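Local coordinates for protein ATPase associated with various cellular activities, AAA_5 (Staphylothermus marinus, PDB 6N0S) that forms the N-terminal, EVE-like domain of an McrB protein, which probably binds nucleic acid and is joined to a presumed ATP-hydrolysing AAA+ motor, at residues L49-I61 / K71-N83. Numbering follows the deposited sequence.
Sequences LEKFGELKIIHYI and KTFIGESVLSKEN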
loop_
_atom_site.group_PDB
_atom_site.type_symbol
_atom_site.label_atom_id
_atom_site.label_comp_id
_atom_site.label_asym_id
_atom_site.label_seq_id
_atom_site.Cartn_x
_atom_site.Cartn_y
_atom_site.Cartn_z
ATOM N N LEU A 49 3.802 1.869 13.342
ATOM C CA LEU A 49 2.471 1.680 13.901
ATOM C C LEU A 49 2.540 1.537 15.408
ATOM O O LEU A 49 1.699 2.087 16.133
ATOM C CB LEU A 49 1.810 0.447 13.293
ATOM C CG LEU A 49 0.450 0.110 13.880
ATOM C CD1 LEU A 49 -0.504 1.228 13.573
ATOM C CD2 LEU A 49 -0.062 -1.179 13.334
ATOM N N GLU A 50 3.537 0.784 15.891
ATOM C CA GLU A 50 3.699 0.557 17.323
ATOM C C GLU A 50 3.922 1.869 18.057
ATOM O O GLU A 50 3.319 2.115 19.105
ATOM C CB GLU A 50 4.868 -0.408 17.565
ATOM C CG GLU A 50 5.038 -0.913 19.005
ATOM C CD GLU A 50 6.517 -1.125 19.418
ATOM O OE1 GLU A 50 6.934 -0.608 20.487
ATOM O OE2 GLU A 50 7.258 -1.804 18.670
ATOM N N LYS A 51 4.767 2.737 17.514
ATOM C CA LYS A 51 5.038 3.997 18.183
ATOM C C LYS A 51 3.933 5.037 17.966
ATOM O O LYS A 51 3.662 5.823 18.875
ATOM C CB LYS A 51 6.391 4.555 17.733
ATOM C CG LYS A 51 7.587 3.677 18.121
ATOM C CD LYS A 51 7.521 3.251 19.598
ATOM C CE LYS A 51 8.866 3.199 20.265
ATOM N NZ LYS A 51 8.695 3.074 21.748
ATOM N N PHE A 52 3.266 5.071 16.810
ATOM C CA PHE A 52 2.308 6.145 16.562
ATOM C C PHE A 52 0.850 5.751 16.773
ATOM O O PHE A 52 -0.001 6.640 16.848
ATOM C CB PHE A 52 2.478 6.681 15.145
ATOM C CG PHE A 52 3.770 7.383 14.917
ATOM C CD1 PHE A 52 3.965 8.662 15.383
ATOM C CD2 PHE A 52 4.785 6.763 14.220
ATOM C CE1 PHE A 52 5.158 9.320 15.165
ATOM C CE2 PHE A 52 5.960 7.395 13.993
ATOM C CZ PHE A 52 6.164 8.692 14.475
ATOM N N GLY A 53 0.533 4.460 16.849
ATOM C CA GLY A 53 -0.830 4.017 17.085
ATOM C C GLY A 53 -1.714 4.025 15.850
ATOM O O GLY A 53 -2.504 3.099 15.623
ATOM N N GLU A 54 -1.598 5.076 15.047
ATOM C CA GLU A 54 -2.375 5.211 13.824
ATOM C C GLU A 54 -1.503 5.870 12.761
ATOM O O GLU A 54 -0.838 6.869 13.038
ATOM C CB GLU A 54 -3.638 6.026 14.109
ATOM C CG GLU A 54 -4.484 6.296 12.895
ATOM C CD GLU A 54 -5.844 6.947 13.206
ATOM O OE1 GLU A 54 -6.496 6.579 14.211
ATOM O OE2 GLU A 54 -6.259 7.832 12.422
ATOM N N LEU A 55 -1.450 5.297 11.568
ATOM C CA LEU A 55 -0.683 5.882 10.477
ATOM C C LEU A 55 -1.619 6.391 9.389
ATOM O O LEU A 55 -2.727 5.871 9.206
ATOM C CB LEU A 55 0.301 4.859 9.872
ATOM C CG LEU A 55 1.222 4.054 10.773
ATOM C CD1 LEU A 55 1.983 3.052 9.951
ATOM C CD2 LEU A 55 2.202 4.973 11.506
ATOM N N LYS A 56 -1.177 7.427 8.682
ATOM C CA LYS A 56 -1.882 7.917 7.504
ATOM C C LYS A 56 -1.188 7.410 6.232
ATOM O O LYS A 56 0.026 7.595 6.061
ATOM C CB LYS A 56 -1.923 9.447 7.481
ATOM C CG LYS A 56 -2.400 10.105 8.742
ATOM C CD LYS A 56 -3.901 10.113 8.877
ATOM C CE LYS A 56 -4.349 9.596 10.260
ATOM N NZ LYS A 56 -3.854 10.406 11.402
ATOM N N ILE A 57 -1.956 6.790 5.338
ATOM C CA ILE A 57 -1.433 6.180 4.120
ATOM C C ILE A 57 -1.958 6.949 2.926
ATOM O O ILE A 57 -3.178 7.071 2.732
ATOM C CB ILE A 57 -1.831 4.699 4.021
ATOM C CG1 ILE A 57 -1.487 3.953 5.304
ATOM C CG2 ILE A 57 -1.188 4.043 2.786
ATOM C CD1 ILE A 57 -0.063 3.881 5.659
ATOM N N ILE A 58 -1.064 7.472 2.131
ATOM C CA ILE A 58 -1.427 8.028 0.834
ATOM C C ILE A 58 -1.156 6.986 -0.242
ATOM O O ILE A 58 -0.113 6.326 -0.241
ATOM C CB ILE A 58 -0.657 9.322 0.564
ATOM C CG1 ILE A 58 -1.067 10.397 1.583
ATOM C CG2 ILE A 58 -0.925 9.778 -0.829
ATOM C CD1 ILE A 58 -0.295 11.706 1.360
ATOM N N HIS A 59 -2.092 6.844 -1.173
ATOM C CA HIS A 59 -2.060 5.802 -2.200
ATOM C C HIS A 59 -1.626 6.406 -3.531
ATOM O O HIS A 59 -2.257 7.345 -4.041
ATOM C CB HIS A 59 -3.428 5.115 -2.313
ATOM C CG HIS A 59 -3.836 4.423 -1.044
ATOM N ND1 HIS A 59 -3.421 3.148 -0.731
ATOM C CD2 HIS A 59 -4.567 4.851 0.015
ATOM C CE1 HIS A 59 -3.896 2.811 0.458
ATOM N NE2 HIS A 59 -4.582 3.834 0.938
ATOM N N TYR A 60 -0.538 5.878 -4.073
ATOM C CA TYR A 60 0.064 6.355 -5.311
ATOM C C TYR A 60 -0.056 5.284 -6.390
ATOM O O TYR A 60 0.098 4.085 -6.118
ATOM C CB TYR A 60 1.555 6.692 -5.064
ATOM C CG TYR A 60 2.356 6.995 -6.308
ATOM C CD1 TYR A 60 2.344 8.257 -6.873
ATOM C CD2 TYR A 60 3.133 6.024 -6.904
ATOM C CE1 TYR A 60 3.085 8.547 -7.993
ATOM C CE2 TYR A 60 3.881 6.303 -8.025
ATOM C CZ TYR A 60 3.838 7.562 -8.575
ATOM O OH TYR A 60 4.565 7.840 -9.703
ATOM N N ILE A 61 -0.245 5.737 -7.623
ATOM C CA ILE A 61 -0.445 4.889 -8.778
ATOM C C ILE A 61 0.679 5.194 -9.753
ATOM O O ILE A 61 0.839 6.345 -10.162
ATOM C CB ILE A 61 -1.815 5.174 -9.425
ATOM C CG1 ILE A 61 -2.931 5.110 -8.382
ATOM C CG2 ILE A 61 -2.085 4.237 -10.514
ATOM C CD1 ILE A 61 -3.169 3.762 -7.758
ATOM N N LYS A 71 0.874 7.973 -12.426
ATOM C CA LYS A 71 1.672 8.975 -11.722
ATOM C C LYS A 71 0.783 10.001 -11.021
ATOM O O LYS A 71 0.867 11.204 -11.263
ATOM C CB LYS A 71 2.640 9.672 -12.680
ATOM C CG LYS A 71 3.809 8.807 -13.130
ATOM C CD LYS A 71 4.715 9.547 -14.106
ATOM C CE LYS A 71 6.170 9.162 -13.910
ATOM N NZ LYS A 71 6.615 9.558 -12.550
ATOM N N THR A 72 -0.073 9.506 -10.123
ATOM C CA THR A 72 -0.921 10.400 -9.342
ATOM C C THR A 72 -1.163 9.788 -7.975
ATOM O O THR A 72 -1.138 8.564 -7.801
ATOM C CB THR A 72 -2.274 10.708 -10.057
ATOM O OG1 THR A 72 -3.264 9.751 -9.692
ATOM C CG2 THR A 72 -2.106 10.641 -11.542
ATOM N N PHE A 73 -1.372 10.662 -7.000
ATOM C CA PHE A 73 -1.827 10.253 -5.686
ATOM C C PHE A 73 -3.345 10.343 -5.713
ATOM O O PHE A 73 -3.891 11.417 -5.974
ATOM C CB PHE A 73 -1.218 11.141 -4.600
ATOM C CG PHE A 73 0.280 11.168 -4.635
ATOM C CD1 PHE A 73 0.943 12.071 -5.435
ATOM C CD2 PHE A 73 1.013 10.281 -3.893
ATOM C CE1 PHE A 73 2.327 12.104 -5.495
ATOM C CE2 PHE A 73 2.425 10.307 -3.933
ATOM C CZ PHE A 73 3.062 11.200 -4.752
ATOM N N ILE A 74 -4.025 9.237 -5.443
ATOM C CA ILE A 74 -5.465 9.199 -5.662
ATOM C C ILE A 74 -6.296 9.325 -4.385
ATOM O O ILE A 74 -7.482 9.662 -4.465
ATOM C CB ILE A 74 -5.889 7.927 -6.440
ATOM C CG1 ILE A 74 -5.593 6.648 -5.643
ATOM C CG2 ILE A 74 -5.254 7.926 -7.853
ATOM C CD1 ILE A 74 -6.270 5.416 -6.283
ATOM N N GLY A 75 -5.726 9.047 -3.224
ATOM C CA GLY A 75 -6.508 9.129 -2.003
ATOM C C GLY A 75 -5.668 8.738 -0.815
ATOM O O GLY A 75 -4.468 8.456 -0.947
ATOM N N GLU A 76 -6.315 8.692 0.348
ATOM C CA GLU A 76 -5.600 8.313 1.553
ATOM C C GLU A 76 -6.505 7.540 2.489
ATOM O O GLU A 76 -7.724 7.556 2.356
ATOM C CB GLU A 76 -5.010 9.546 2.251
ATOM C CG GLU A 76 -5.987 10.670 2.544
ATOM C CD GLU A 76 -5.320 11.768 3.351
ATOM O OE1 GLU A 76 -5.242 11.602 4.596
ATOM O OE2 GLU A 76 -4.836 12.740 2.725
ATOM N N SER A 77 -5.882 6.826 3.419
ATOM C CA SER A 77 -6.587 5.989 4.373
ATOM C C SER A 77 -5.814 5.980 5.680
ATOM O O SER A 77 -4.784 6.645 5.819
ATOM C CB SER A 77 -6.765 4.565 3.844
ATOM O OG SER A 77 -5.504 3.994 3.639
ATOM N N VAL A 78 -6.267 5.147 6.610
ATOM C CA VAL A 78 -5.744 5.103 7.969
ATOM C C VAL A 78 -5.407 3.655 8.302
ATOM O O VAL A 78 -6.190 2.742 8.018
ATOM C CB VAL A 78 -6.760 5.680 8.985
ATOM C CG1 VAL A 78 -6.258 5.542 10.394
ATOM C CG2 VAL A 78 -7.019 7.152 8.704
ATOM N N LEU A 79 -4.232 3.447 8.876
ATOM C CA LEU A 79 -3.782 2.142 9.342
ATOM C C LEU A 79 -3.682 2.201 10.866
ATOM O O LEU A 79 -2.753 2.813 11.403
ATOM C CB LEU A 79 -2.439 1.799 8.695
ATOM C CG LEU A 79 -1.636 0.643 9.281
ATOM C CD1 LEU A 79 -2.441 -0.520 9.405
ATOM C CD2 LEU A 79 -0.433 0.310 8.398
ATOM N N SER A 80 -4.618 1.553 11.555
ATOM C CA SER A 80 -4.789 1.707 12.996
ATOM C C SER A 80 -4.532 0.393 13.710
ATOM O O SER A 80 -4.808 -0.682 13.181
ATOM C CB SER A 80 -6.197 2.175 13.353
ATOM O OG SER A 80 -7.102 1.079 13.329
ATOM N N LYS A 81 -4.000 0.493 14.933
ATOM C CA LYS A 81 -3.727 -0.698 15.723
ATOM C C LYS A 81 -5.011 -1.423 16.083
ATOM O O LYS A 81 -5.038 -2.660 16.119
ATOM C CB LYS A 81 -2.934 -0.313 16.980
ATOM C CG LYS A 81 -2.024 -1.433 17.517
ATOM C CD LYS A 81 -1.208 -0.987 18.739
ATOM C CE LYS A 81 -0.149 0.077 18.413
ATOM N NZ LYS A 81 0.644 0.444 19.639
ATOM N N GLU A 82 -6.083 -0.664 16.323
ATOM C CA GLU A 82 -7.391 -1.242 16.607
ATOM C C GLU A 82 -7.879 -2.135 15.466
ATOM O O GLU A 82 -8.453 -3.204 15.707
ATOM C CB GLU A 82 -8.375 -0.103 16.880
ATOM C CG GLU A 82 -9.827 -0.507 16.973
ATOM C CD GLU A 82 -10.732 0.448 16.205
ATOM O OE1 GLU A 82 -10.723 1.665 16.511
ATOM O OE2 GLU A 82 -11.438 -0.010 15.280
ATOM N N ASN A 83 -7.670 -1.726 14.215
ATOM C CA ASN A 83 -8.011 -2.609 13.109
ATOM C C ASN A 83 -6.951 -3.680 12.863
ATOM O O ASN A 83 -7.112 -4.504 11.952
ATOM C CB ASN A 83 -8.238 -1.798 11.825
ATOM C CG ASN A 83 -9.409 -0.803 11.929
ATOM O OD1 ASN A 83 -9.346 0.314 11.396
ATOM N ND2 ASN A 83 -10.487 -1.215 12.583
#
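Over one face of the Phe73 ring, toward its rim, sits CD1 of Tyr60, 3.6 Å from Phe73 CE2; the two ring planes meet obliquely at 51°. The His59 ring carries CG2 of Ile57 above one face, while CB of Ser77 lies in plane at its edge. These rings belong to an antiparallel β-hairpin, strands 54-61 and 72-80, inside the mixed sheet of a PUA-like EVE domain, and they illustrate how a sheet sorts side chains between its two faces; alternation is regular along 54-61 but breaks at Ile74. Tyr60, Phe73 and Ile58 share the face lined by helix 171-178; His59, Ser77 and Ile57 take the other. With its CG anti to the backbone N (chi1 171°), Tyr60 runs alongside Lys71, and its OH comes 3.6 Å from Lys71 CG. An alanine in place of Tyr60 removes the carbon over Phe73 and would probably leave that ring less firmly held and freer to turn. Ile58 adds CG2 at 3.7 Å from Phe73 CD2. Near the loop joining the strands, Lys71 and Thr72 both face Ile61, a G1 β-bulge, and Ile61 CG1 packs 3.7 Å from Ile74 CG2. At the far end Gly53, with positive phi, ends helix 39-52, and its O accepts a hydrogen bond from Lys81 N; Lys81 then reaches back so that NZ donates to Glu50 O at 3.2 Å. On the face opposite Tyr60, His59 is gripped from two directions: ND1 is hydrogen-bonded to Glu15 OE1 on neighbouring strand 12-17, whereas NE2 meets Ser77 OG at 2.9 Å in a nearly straight bond (167°).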